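Long-range contacts in SusD homolog (Bacteroides thetaiotaomicron VPI-5482, PDB 3FDH), which probably binds glycans at the outer membrane of a gut bacterium and probably helps in their uptake: residues A[131-136]-A[150-155]; A[184-189]-A[236-241]; A[303-308]-A[315-320]; A[412-417]-A[446-451]. All coordinates share one frame; numbering follows the deposited sequence. Where two conformers were deposited one is given.

Contact 1 (A[131-136]-A[150-155])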
loop_
_atom_site.group_PDB
_atom_site.type_symbol
_atom_site.label_atom_id
_atom_site.label_comp_id
_atom_site.label_asym_id
_atom_site.label_seq_id
_atom_site.Cartn_x
_atom_site.Cartn_y
_atom_site.Cartn_z
ATOM N N PRO A 131 18.208 2.759 10.666
ATOM C CA PRO A 131 18.101 2.761 12.120
ATOM C C PRO A 131 16.747 2.260 12.549
ATOM O O PRO A 131 15.747 2.489 11.861
ATOM C CB PRO A 131 18.281 4.241 12.498
ATOM C CG PRO A 131 19.064 4.851 11.336
ATOM C CD PRO A 131 18.661 4.054 10.113
ATOM N N CYS A 132 16.724 1.542 13.659
ATOM C CA CYS A 132 15.454 1.048 14.198
ATOM C C CYS A 132 15.550 0.736 15.691
ATOM O O CYS A 132 14.986 1.427 16.532
ATOM C CB CYS A 132 15.023 -0.189 13.421
ATOM S SG CYS A 132 13.379 -0.802 13.851
ATOM N N SER A 133 16.307 -0.297 15.987
ATOM C CA SER A 133 16.503 -0.742 17.370
ATOM C C SER A 133 17.048 0.359 18.265
ATOM O O SER A 133 16.793 0.382 19.467
ATOM C CB SER A 133 17.456 -1.949 17.414
ATOM O OG SER A 133 18.810 -1.593 17.134
ATOM N N GLN A 134 17.774 1.291 17.668
ATOM C CA GLN A 134 18.395 2.381 18.428
ATOM C C GLN A 134 17.738 3.722 18.184
ATOM O O GLN A 134 18.046 4.698 18.843
ATOM C CB GLN A 134 19.900 2.447 18.165
ATOM C CG GLN A 134 20.586 1.205 18.681
ATOM C CD GLN A 134 22.092 1.266 18.621
ATOM O OE1 GLN A 134 22.672 2.241 18.143
ATOM N NE2 GLN A 134 22.744 0.213 19.119
ATOM N N ALA A 135 16.825 3.763 17.233
ATOM C CA ALA A 135 16.078 4.986 16.958
ATOM C C ALA A 135 14.866 4.952 17.862
ATOM O O ALA A 135 14.232 3.915 18.001
ATOM C CB ALA A 135 15.660 5.047 15.497
ATOM N N ALA A 136 14.556 6.078 18.492
ATOM C CA ALA A 136 13.388 6.189 19.424
ATOM C C ALA A 136 13.743 5.823 20.882
ATOM O O ALA A 136 14.023 6.697 21.733
ATOM C CB ALA A 136 12.173 5.331 18.916
ATOM N N LYS A 150 22.614 3.282 15.247
ATOM C CA LYS A 150 23.224 2.434 14.244
ATOM C C LYS A 150 22.157 2.035 13.275
ATOM O O LYS A 150 20.965 2.049 13.572
ATOM C CB LYS A 150 23.843 1.155 14.831
ATOM C CG LYS A 150 22.843 0.110 15.309
ATOM C CD LYS A 150 23.554 -1.125 15.855
ATOM C CE LYS A 150 22.610 -2.294 16.138
ATOM N NZ LYS A 150 22.033 -2.925 14.891
HETATM N N MSE A 151 22.616 1.670 12.094
HETATM C CA MSE A 151 21.728 1.098 11.128
HETATM C C MSE A 151 21.588 -0.401 11.424
HETATM O O MSE A 151 22.541 -1.094 11.732
HETATM C CB MSE A 151 22.196 1.397 9.711
HETATM C CG MSE A 151 21.941 2.876 9.255
HETATM SE SE MSE A 151 22.823 2.988 7.627
HETATM C CE MSE A 151 21.389 2.232 6.536
ATOM N N ASP A 152 20.347 -0.846 11.444
ATOM C CA ASP A 152 20.010 -2.263 11.609
ATOM C C ASP A 152 19.901 -2.800 10.199
ATOM O O ASP A 152 19.550 -2.065 9.265
ATOM C CB ASP A 152 18.611 -2.469 12.226
ATOM C CG ASP A 152 18.541 -2.137 13.707
ATOM O OD1 ASP A 152 19.564 -1.737 14.308
ATOM O OD2 ASP A 152 17.426 -2.273 14.251
ATOM N N THR A 153 20.178 -4.083 10.040
ATOM C CA THR A 153 19.991 -4.719 8.743
ATOM C C THR A 153 18.511 -4.884 8.583
ATOM O O THR A 153 17.772 -4.916 9.565
ATOM C CB THR A 153 20.622 -6.108 8.635
ATOM O OG1 THR A 153 19.977 -7.006 9.557
ATOM C CG2 THR A 153 22.135 -6.035 8.868
ATOM N N GLN A 154 18.084 -5.003 7.335
ATOM C CA GLN A 154 16.662 -5.161 7.048
ATOM C C GLN A 154 16.169 -6.436 7.710
ATOM O O GLN A 154 15.020 -6.531 8.182
ATOM C CB GLN A 154 16.405 -5.225 5.540
ATOM C CG GLN A 154 14.955 -5.019 5.163
ATOM C CD GLN A 154 14.651 -5.487 3.804
ATOM O OE1 GLN A 154 15.025 -6.603 3.423
ATOM N NE2 GLN A 154 13.915 -4.655 3.039
ATOM N N GLN A 155 17.056 -7.419 7.768
ATOM C CA GLN A 155 16.699 -8.694 8.385
ATOM C C GLN A 155 16.451 -8.481 9.888
ATOM O O GLN A 155 15.491 -8.997 10.444
ATOM C CB GLN A 155 17.744 -9.773 8.128
ATOM C CG GLN A 155 17.361 -11.133 8.691
ATOM C CD GLN A 155 18.478 -12.175 8.497
ATOM O OE1 GLN A 155 19.629 -11.832 8.188
ATOM N NE2 GLN A 155 18.139 -13.443 8.687
HETATM O O HOH W 1 19.231 0.889 15.150
#

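Contact 2 (A[184-189]-A[236-241])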
loop_
_atom_site.group_PDB
_atom_site.type_symbol
_atom_site.label_atom_id
_atom_site.label_comp_id
_atom_site.label_asym_id
_atom_site.label_seq_id
_atom_site.Cartn_x
_atom_site.Cartn_y
_atom_site.Cartn_z
ATOM N N ASP A 184 -9.510 4.482 19.016
ATOM C CA ASP A 184 -9.178 3.412 18.054
ATOM C C ASP A 184 -9.966 3.640 16.761
ATOM O O ASP A 184 -11.096 3.163 16.590
ATOM C CB ASP A 184 -9.501 2.034 18.636
ATOM C CG ASP A 184 -9.267 0.923 17.637
ATOM O OD1 ASP A 184 -8.704 1.232 16.543
ATOM O OD2 ASP A 184 -9.660 -0.235 17.918
ATOM N N PHE A 185 -9.378 4.441 15.905
ATOM C CA PHE A 185 -9.979 4.819 14.626
ATOM C C PHE A 185 -9.964 3.677 13.611
ATOM O O PHE A 185 -10.518 3.785 12.519
ATOM C CB PHE A 185 -9.284 6.044 14.008
ATOM C CG PHE A 185 -9.367 7.278 14.848
ATOM C CD1 PHE A 185 -10.583 7.680 15.379
ATOM C CD2 PHE A 185 -8.239 8.053 15.069
ATOM C CE1 PHE A 185 -10.648 8.825 16.151
ATOM C CE2 PHE A 185 -8.305 9.188 15.817
ATOM C CZ PHE A 185 -9.503 9.584 16.364
ATOM N N LEU A 186 -9.355 2.566 13.984
ATOM C CA LEU A 186 -9.298 1.438 13.081
ATOM C C LEU A 186 -10.450 0.499 13.390
ATOM O O LEU A 186 -11.273 0.207 12.524
ATOM C CB LEU A 186 -7.953 0.737 13.196
ATOM C CG LEU A 186 -7.400 0.151 11.927
ATOM C CD1 LEU A 186 -7.203 1.295 10.873
ATOM C CD2 LEU A 186 -6.084 -0.547 12.264
ATOM N N TYR A 187 -10.562 0.089 14.648
ATOM C CA TYR A 187 -11.541 -0.926 15.025
ATOM C C TYR A 187 -12.460 -0.622 16.222
ATOM O O TYR A 187 -13.198 -1.484 16.686
ATOM C CB TYR A 187 -10.844 -2.254 15.250
ATOM C CG TYR A 187 -10.274 -2.915 14.003
ATOM C CD1 TYR A 187 -11.076 -3.294 12.949
ATOM C CD2 TYR A 187 -8.945 -3.240 13.937
ATOM C CE1 TYR A 187 -10.567 -3.969 11.864
ATOM C CE2 TYR A 187 -8.426 -3.914 12.867
ATOM C CZ TYR A 187 -9.225 -4.249 11.813
ATOM O OH TYR A 187 -8.710 -4.935 10.748
ATOM N N ALA A 188 -12.430 0.605 16.708
ATOM C CA ALA A 188 -13.358 1.012 17.772
ATOM C C ALA A 188 -13.293 0.112 18.987
ATOM O O ALA A 188 -14.312 -0.194 19.637
ATOM C CB ALA A 188 -14.791 1.087 17.232
ATOM N N GLY A 189 -12.073 -0.316 19.273
ATOM C CA GLY A 189 -11.768 -1.099 20.477
ATOM C C GLY A 189 -11.946 -2.599 20.396
ATOM O O GLY A 189 -11.748 -3.314 21.378
ATOM N N ASP A 236 -13.907 -6.996 8.006
ATOM C CA ASP A 236 -12.919 -7.204 9.042
ATOM C C ASP A 236 -11.661 -6.447 8.716
ATOM O O ASP A 236 -10.736 -6.348 9.546
ATOM C CB ASP A 236 -12.510 -8.694 9.143
ATOM C CG ASP A 236 -13.451 -9.522 9.960
ATOM O OD1 ASP A 236 -14.349 -8.966 10.618
ATOM O OD2 ASP A 236 -13.276 -10.759 9.956
ATOM N N GLN A 237 -11.597 -5.962 7.481
ATOM C CA GLN A 237 -10.310 -5.418 6.990
ATOM C C GLN A 237 -9.914 -4.176 7.756
ATOM O O GLN A 237 -10.724 -3.521 8.372
ATOM C CB GLN A 237 -10.318 -5.193 5.476
ATOM C CG GLN A 237 -11.053 -3.929 5.048
ATOM C CD GLN A 237 -11.372 -3.882 3.594
ATOM O OE1 GLN A 237 -10.796 -4.626 2.795
ATOM N NE2 GLN A 237 -12.345 -3.022 3.230
ATOM N N ALA A 238 -8.610 -3.912 7.738
ATOM C CA ALA A 238 -8.020 -2.781 8.472
ATOM C C ALA A 238 -8.132 -1.502 7.659
ATOM O O ALA A 238 -7.292 -1.198 6.820
ATOM C CB ALA A 238 -6.613 -3.069 8.817
ATOM N N ALA A 239 -9.227 -0.810 7.932
ATOM C CA ALA A 239 -9.592 0.397 7.222
ATOM C C ALA A 239 -9.706 1.568 8.156
ATOM O O ALA A 239 -10.372 1.519 9.161
ATOM C CB ALA A 239 -10.918 0.196 6.505
ATOM N N PHE A 240 -9.047 2.632 7.757
ATOM C CA PHE A 240 -9.118 3.913 8.450
ATOM C C PHE A 240 -10.185 4.604 7.650
ATOM O O PHE A 240 -9.922 5.090 6.537
ATOM C CB PHE A 240 -7.786 4.632 8.346
ATOM C CG PHE A 240 -7.744 5.942 9.047
ATOM C CD1 PHE A 240 -7.679 6.000 10.421
ATOM C CD2 PHE A 240 -7.705 7.128 8.328
ATOM C CE1 PHE A 240 -7.624 7.203 11.087
ATOM C CE2 PHE A 240 -7.645 8.353 8.992
ATOM C CZ PHE A 240 -7.624 8.385 10.388
ATOM N N ASP A 241 -11.387 4.639 8.229
ATOM C CA ASP A 241 -12.559 5.065 7.517
ATOM C C ASP A 241 -13.262 6.202 8.239
ATOM O O ASP A 241 -14.433 6.103 8.537
ATOM C CB ASP A 241 -13.461 3.836 7.415
ATOM C CG ASP A 241 -14.545 3.951 6.341
ATOM O OD1 ASP A 241 -14.563 4.899 5.524
ATOM O OD2 ASP A 241 -15.389 3.037 6.305
HETATM O O HOH W 2 -12.335 3.406 10.582
HETATM O O HOH W 3 -11.076 -1.162 10.182
HETATM O O HOH W 4 -12.634 0.937 10.331
#

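Contact 3 (A[303-308]-A[315-320])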
loop_
_atom_site.group_PDB
_atom_site.type_symbol
_atom_site.label_atom_id
_atom_site.label_comp_id
_atom_site.label_asym_id
_atom_site.label_seq_id
_atom_site.Cartn_x
_atom_site.Cartn_y
_atom_site.Cartn_z
ATOM N N VAL A 303 -7.470 11.016 -23.193
ATOM C CA VAL A 303 -6.127 11.586 -23.227
ATOM C C VAL A 303 -5.274 10.978 -22.084
ATOM O O VAL A 303 -4.809 11.679 -21.164
ATOM C CB VAL A 303 -6.141 13.139 -23.170
ATOM C CG1 VAL A 303 -4.725 13.703 -23.476
ATOM C CG2 VAL A 303 -7.178 13.722 -24.140
ATOM N N PRO A 304 -5.056 9.652 -22.136
ATOM C CA PRO A 304 -4.192 9.079 -21.099
ATOM C C PRO A 304 -2.761 9.542 -21.255
ATOM O O PRO A 304 -2.322 9.970 -22.337
ATOM C CB PRO A 304 -4.340 7.561 -21.314
ATOM C CG PRO A 304 -4.624 7.429 -22.808
ATOM C CD PRO A 304 -5.413 8.678 -23.180
ATOM N N ALA A 305 -2.055 9.488 -20.143
ATOM C CA ALA A 305 -0.663 9.906 -20.070
ATOM C C ALA A 305 0.280 8.736 -20.407
ATOM O O ALA A 305 0.085 7.598 -19.917
ATOM C CB ALA A 305 -0.353 10.499 -18.681
ATOM N N PRO A 306 1.290 9.000 -21.249
ATOM C CA PRO A 306 2.240 7.959 -21.577
ATOM C C PRO A 306 3.209 7.753 -20.434
ATOM O O PRO A 306 3.881 8.683 -19.956
ATOM C CB PRO A 306 2.981 8.513 -22.786
ATOM C CG PRO A 306 2.911 9.974 -22.612
ATOM C CD PRO A 306 1.598 10.253 -21.968
ATOM N N ASN A 307 3.291 6.505 -19.997
ATOM C CA ASN A 307 4.163 6.180 -18.863
ATOM C C ASN A 307 5.587 6.530 -19.163
ATOM O O ASN A 307 6.133 6.155 -20.191
ATOM C CB ASN A 307 4.071 4.702 -18.503
ATOM C CG ASN A 307 2.654 4.260 -18.305
ATOM O OD1 ASN A 307 1.991 3.865 -19.275
ATOM N ND2 ASN A 307 2.121 4.447 -17.069
ATOM N N GLY A 308 6.178 7.292 -18.255
ATOM C CA GLY A 308 7.567 7.698 -18.406
ATOM C C GLY A 308 7.889 8.832 -19.362
ATOM O O GLY A 308 9.052 9.227 -19.464
ATOM N N SER A 315 -3.422 19.900 -16.671
ATOM C CA SER A 315 -4.685 19.990 -17.396
ATOM C C SER A 315 -4.824 19.129 -18.650
ATOM O O SER A 315 -5.932 18.822 -19.073
ATOM C CB SER A 315 -4.953 21.447 -17.791
ATOM O OG SER A 315 -3.911 22.000 -18.566
ATOM N N LYS A 316 -3.720 18.699 -19.223
ATOM C CA LYS A 316 -3.780 17.955 -20.491
ATOM C C LYS A 316 -4.406 16.555 -20.473
ATOM O O LYS A 316 -5.188 16.147 -21.356
ATOM C CB LYS A 316 -2.390 17.835 -21.072
ATOM C CG LYS A 316 -2.333 17.109 -22.403
ATOM C CD LYS A 316 -0.904 16.945 -22.859
ATOM C CE LYS A 316 -0.799 16.193 -24.181
ATOM N NZ LYS A 316 -1.560 16.859 -25.286
ATOM N N TYR A 317 -4.003 15.799 -19.482
ATOM C CA TYR A 317 -4.359 14.374 -19.392
ATOM C C TYR A 317 -5.537 14.058 -18.507
ATOM O O TYR A 317 -5.799 14.691 -17.485
ATOM C CB TYR A 317 -3.148 13.558 -18.903
ATOM C CG TYR A 317 -1.914 13.711 -19.769
ATOM C CD1 TYR A 317 -1.836 13.070 -21.012
ATOM C CD2 TYR A 317 -0.841 14.534 -19.381
ATOM C CE1 TYR A 317 -0.742 13.221 -21.818
ATOM C CE2 TYR A 317 0.270 14.692 -20.207
ATOM C CZ TYR A 317 0.314 14.025 -21.422
ATOM O OH TYR A 317 1.399 14.178 -22.270
ATOM N N GLY A 318 -6.206 13.015 -18.941
ATOM C CA GLY A 318 -7.318 12.414 -18.237
ATOM C C GLY A 318 -6.807 11.795 -16.962
ATOM O O GLY A 318 -5.604 11.810 -16.680
ATOM N N ILE A 319 -7.727 11.217 -16.205
ATOM C CA ILE A 319 -7.400 10.731 -14.885
ATOM C C ILE A 319 -8.138 9.468 -14.509
ATOM O O ILE A 319 -9.087 9.102 -15.147
ATOM C CB ILE A 319 -7.801 11.795 -13.809
ATOM C CG1 ILE A 319 -9.273 12.191 -13.989
ATOM C CG2 ILE A 319 -6.832 13.030 -13.842
ATOM C CD1 ILE A 319 -9.913 13.040 -12.899
ATOM N N SER A 320 -7.639 8.799 -13.461
ATOM C CA SER A 320 -8.400 7.713 -12.861
ATOM C C SER A 320 -9.515 8.350 -12.008
ATOM O O SER A 320 -9.348 9.432 -11.449
ATOM C CB SER A 320 -7.540 6.783 -11.999
ATOM O OG SER A 320 -7.114 7.408 -10.790
#

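Contact 4 (A[412-417]-A[446-451])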
loop_
_atom_site.group_PDB
_atom_site.type_symbol
_atom_site.label_atom_id
_atom_site.label_comp_id
_atom_site.label_asym_id
_atom_site.label_seq_id
_atom_site.Cartn_x
_atom_site.Cartn_y
_atom_site.Cartn_z
ATOM N N PRO A 412 -1.504 -20.206 -13.311
ATOM C CA PRO A 412 -2.034 -19.859 -11.997
ATOM C C PRO A 412 -1.342 -18.719 -11.273
ATOM O O PRO A 412 -1.962 -17.718 -10.958
ATOM C CB PRO A 412 -1.904 -21.163 -11.206
ATOM C CG PRO A 412 -1.905 -22.265 -12.248
ATOM C CD PRO A 412 -1.435 -21.663 -13.536
ATOM N N LEU A 413 -0.079 -18.870 -11.002
ATOM C CA LEU A 413 0.641 -17.825 -10.276
ATOM C C LEU A 413 0.650 -16.474 -10.980
ATOM O O LEU A 413 0.394 -15.429 -10.375
ATOM C CB LEU A 413 2.084 -18.243 -9.969
ATOM C CG LEU A 413 2.876 -17.226 -9.128
ATOM C CD1 LEU A 413 2.224 -16.941 -7.775
ATOM C CD2 LEU A 413 4.319 -17.729 -8.979
ATOM N N GLN A 414 1.007 -16.532 -12.249
ATOM C CA GLN A 414 1.131 -15.339 -13.085
ATOM C C GLN A 414 -0.143 -14.540 -13.027
ATOM O O GLN A 414 -0.124 -13.343 -12.797
ATOM C CB GLN A 414 1.414 -15.708 -14.540
ATOM C CG GLN A 414 1.398 -14.513 -15.459
ATOM C CD GLN A 414 1.732 -14.870 -16.892
ATOM O OE1 GLN A 414 2.857 -15.193 -17.188
ATOM N NE2 GLN A 414 0.755 -14.771 -17.792
ATOM N N GLU A 415 -1.235 -15.240 -13.280
ATOM C CA GLU A 415 -2.584 -14.649 -13.314
ATOM C C GLU A 415 -2.994 -14.083 -11.959
ATOM O O GLU A 415 -3.571 -13.001 -11.852
ATOM C CB GLU A 415 -3.613 -15.643 -13.820
ATOM C CG GLU A 415 -5.000 -15.048 -13.908
ATOM C CD GLU A 415 -5.148 -13.840 -14.884
ATOM O OE1 GLU A 415 -4.308 -13.604 -15.790
ATOM O OE2 GLU A 415 -6.169 -13.128 -14.755
ATOM N N THR A 416 -2.675 -14.836 -10.924
ATOM C CA THR A 416 -2.926 -14.419 -9.560
ATOM C C THR A 416 -2.244 -13.088 -9.254
ATOM O O THR A 416 -2.848 -12.191 -8.700
ATOM C CB THR A 416 -2.514 -15.515 -8.519
ATOM O OG1 THR A 416 -3.340 -16.682 -8.724
ATOM C CG2 THR A 416 -2.637 -14.989 -7.019
HETATM N N MSE A 417 -1.004 -12.910 -9.672
HETATM C CA MSE A 417 -0.300 -11.715 -9.287
HETATM C C MSE A 417 -0.720 -10.523 -10.155
HETATM O O MSE A 417 -0.716 -9.365 -9.688
HETATM C CB MSE A 417 1.182 -11.970 -9.361
HETATM C CG MSE A 417 1.678 -13.140 -8.484
HETATM SE SE MSE A 417 1.174 -12.879 -6.641
HETATM C CE MSE A 417 2.139 -11.223 -6.363
ATOM N N GLU A 446 10.818 -13.005 -11.457
ATOM C CA GLU A 446 9.508 -13.175 -12.076
ATOM C C GLU A 446 9.111 -11.862 -12.749
ATOM O O GLU A 446 9.277 -10.777 -12.195
ATOM C CB GLU A 446 8.485 -13.596 -11.049
ATOM C CG GLU A 446 8.779 -15.012 -10.477
ATOM C CD GLU A 446 7.971 -15.373 -9.237
ATOM O OE1 GLU A 446 7.327 -14.487 -8.631
ATOM O OE2 GLU A 446 8.024 -16.566 -8.849
ATOM N N ASN A 447 8.582 -11.999 -13.948
ATOM C CA ASN A 447 8.213 -10.859 -14.790
ATOM C C ASN A 447 6.738 -10.984 -15.157
ATOM O O ASN A 447 6.435 -11.275 -16.310
ATOM C CB ASN A 447 9.010 -10.866 -16.128
ATOM C CG ASN A 447 10.557 -10.940 -15.964
ATOM O OD1 ASN A 447 11.107 -11.618 -15.089
ATOM N ND2 ASN A 447 11.256 -10.268 -16.871
ATOM N N PHE A 448 5.838 -10.794 -14.205
ATOM C CA PHE A 448 4.417 -11.001 -14.461
ATOM C C PHE A 448 3.706 -9.699 -14.768
ATOM O O PHE A 448 2.774 -9.648 -15.575
ATOM C CB PHE A 448 3.717 -11.703 -13.285
ATOM C CG PHE A 448 4.295 -13.060 -12.909
ATOM C CD1 PHE A 448 4.760 -13.935 -13.877
ATOM C CD2 PHE A 448 4.319 -13.481 -11.564
ATOM C CE1 PHE A 448 5.286 -15.203 -13.510
ATOM C CE2 PHE A 448 4.806 -14.722 -11.210
ATOM C CZ PHE A 448 5.312 -15.570 -12.181
ATOM N N ILE A 449 4.199 -8.650 -14.132
ATOM C CA ILE A 449 3.614 -7.304 -14.248
ATOM C C ILE A 449 4.463 -6.488 -15.197
ATOM O O ILE A 449 5.602 -6.195 -14.925
ATOM C CB ILE A 449 3.517 -6.559 -12.880
ATOM C CG1 ILE A 449 2.781 -7.389 -11.826
ATOM C CG2 ILE A 449 2.909 -5.140 -13.048
ATOM C CD1 ILE A 449 1.482 -7.864 -12.251
ATOM N N THR A 450 3.893 -6.137 -16.333
ATOM C CA THR A 450 4.617 -5.338 -17.325
ATOM C C THR A 450 4.557 -3.850 -17.037
ATOM O O THR A 450 3.487 -3.282 -16.820
ATOM C CB THR A 450 4.016 -5.537 -18.735
ATOM O OG1 THR A 450 4.141 -6.913 -19.105
ATOM C CG2 THR A 450 4.759 -4.693 -19.776
ATOM N N LEU A 451 5.721 -3.232 -17.063
ATOM C CA LEU A 451 5.864 -1.769 -16.929
ATOM C C LEU A 451 6.414 -1.245 -18.221
ATOM O O LEU A 451 7.282 -1.867 -18.805
ATOM C CB LEU A 451 6.808 -1.406 -15.777
ATOM C CG LEU A 451 6.313 -1.924 -14.420
ATOM C CD1 LEU A 451 7.296 -1.410 -13.362
ATOM C CD2 LEU A 451 4.898 -1.475 -14.170
#

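Contact 1 (A[131-136]-A[150-155])
The carboxylate of Asp152 and the side-chain amide of Gln134 are the flat groups here. Ser133 N approaches Asp152 OD2 from one side of the carboxylate plane, 37° out of it, at 2.9 Å. Lys150 NZ comes to Asp152 OD1 from the other side, closing a 2.8 Å salt bridge within 150-155. The Ser133 hydroxyl lies near the plane and gives its proton to the syn lone pair of Asp152 OD1, with OG 2.9 Å from it. On the Gln134 amide, one face carries the stem of Lys150: Lys150 CG lies 3.5 Å from Gln134 OE1 and Lys150 CD 3.6 Å from Gln134 NE2. From this same side Lys150 N bonds Gln134 OE1 at 3.1 Å, above the carbonyl plane. With CG wedged between the backbone N and the carbonyl carbon (chi1 72°), the Lys150 side chain crosses that of Gln134 at about a right angle. Water 1 joins the segments, donating to Lys150 O at 2.6 Å and to Asp152 OD1. Replacing Asp152 with an alanine would probably leave Ser133 N without its mate, take away the close partner of Lys150 NZ and free the serine hydroxyl to turn. The contact lies at the end of a short, weakly bonded antiparallel pair, 130-131 with 151-152. Gln160 NE2 also bonds Asp152 OD2, and such a set of donors is likely to favour the ionised carboxylate.

Contact 2 (A[184-189]-A[236-241])
Tyr187 makes the direct polar bond between the segments: its hydroxyl donates to Asp236 O, with OH 2.7 Å from that oxygen and tilted 17° from the carbonyl plane. The acceptor sits at the ring's edge. CG stands beside the backbone N (chi1 -69°), which turns the ring toward 236-241 and brings OH within 3.4 Å of Ala238 CB.

Water links the rest of the backbone. Leu186 O is 2.7 Å from both water 3 and water 4; the first accepts from Ala239 N, the second lies 2.6 Å from Ala239 O. Water 2 accepts from Asp241 N and is near Phe185 O.

Apolar contacts flank this wet layer. Phe185 CB meets Phe240 CE1 at 3.6 Å, the two side chains running side by side, and Leu186 CD1 lies 4.2 Å from Phe240 CB. The same methyl rests on a carbonyl oxygen, Ala239 O. The turn is shaped from within by Asp184 OD1, which accepts from Leu186 N and Tyr187 N on one face of its carboxylate, the first bond defining an Asx turn.

The loop thus joins helix 191-208, where Trp194 meets the Tyr187 ring edge-to-face, to strand 238-240, itself paired with strand 330-331. Helix 21-37 touches both phenylalanines.

Contact 3 (A[303-308]-A[315-320])
Tyr317 reaches across to 303-308 along its whole length, beginning at CB, which lies 3.4 Å from Val303 O. Its CG, beside the backbone N (chi1 -57°), comes next to Ala305 CB at 3.7 Å. That methyl stands over one face of the ring, offset toward the rim, and makes a CH-pi contact 3.9 Å from the centroid and 19° off the ring normal. The opposite face is covered from within its own segment by Lys316 CD, so the ring is held between a methyl and a lysine stem. At the edge, in the ring plane, Val303 O lies 3.3 Å from Tyr317 CD1; Pro304 O approaches the same carbon obliquely. Val303 CG1 also packs against CD1. Farther out, Tyr317 CE1 meets Pro306 CD at 3.8 Å, the two side chains crossing at about a right angle. The tip, OH, hydrogen-bonds to Asp311 N in the short connection between the segments. The backbone adds one bond, from Gly318 N to Val303 O at 2.9 Å with an N-H...O angle of 160°, which fastens the base of this loop just before strand 319-320. Ala263 bonds to the backbones of both Ala305 and Gly318. Val303 O therefore accepts one N-H, with a bent CA-H contact from Tyr317 and the ring edge beside it; the other contacts between the segments are mainly carbon against carbon or carbonyl oxygen, with the tyrosine hydroxyl satisfied by the loop it helps to close.

Contact 4 (A[412-417]-A[446-451])
Gln414 and Phe448 bring the two backbones closest, with CA of Gln414 and CA of Phe448 5.6 Å apart. Residues 412-417 form the first turn and a half of helix 412-423, and Thr416 N bonds Pro412 O at 3.0 Å. Thr416 OG1 reaches the same oxygen from the opposite face of its carbonyl plane. Residues 446-451 have no regular structure, and no hydrogen bond joins the segments. The Phe448 ring lies flat on the helix: Gln414 CA stands over its centre, 3.8 Å from the centroid and 8° off the ring normal, a CH-pi contact. Gln414 CG, anti to the backbone N (chi1 174°), is 3.8 Å from Phe448 CD1. The loop leaves helix 431-443 and folds back over the start of helix 412-423, within the helical architecture of a SusD-like protein, a family grouped with the TPR clan. On the ring's other face lies Glu446 CB, from its own loop. Leu413 CD2 touches Phe448 CE2 at 3.8 Å, its side chain crossing the phenylalanine at about a right angle. Met417, a selenomethionine, sets CG 4.1 Å from Phe448 CD2. Shortening Phe448 to an alanine would probably open a gap over Gln414 CA and deprive Leu413 and Met417 of their shared partner. Ile449 CD1 rests 3.7 Å from Met417 O, and Glu446 OE2, near Leu413 CD2, forms a salt bridge with Arg348 of helix 335-348.

Overall arrangement
The four contacts follow one another along the chain, each closing before the next opens, and none touches another. Contacts 1 and 3 are the most widely separated, about 40 Å between centres, on opposite sides of the chain's centre. Contacts 2 and 4 also lie on opposite sides of it, about 31 Å apart. Helix 154-171 starts in contact 1 and precedes the first loop of contact 2. Contacts 3 and 4 come nearest, about 6 Å between closest atoms, and both use helix 265-274: Thr265 and Ser266 bond residues of 303-308, and Lys270 and Tyr274 bond residues of contact 4. The contacts thus tie loops to a largely helical single chain at separate places.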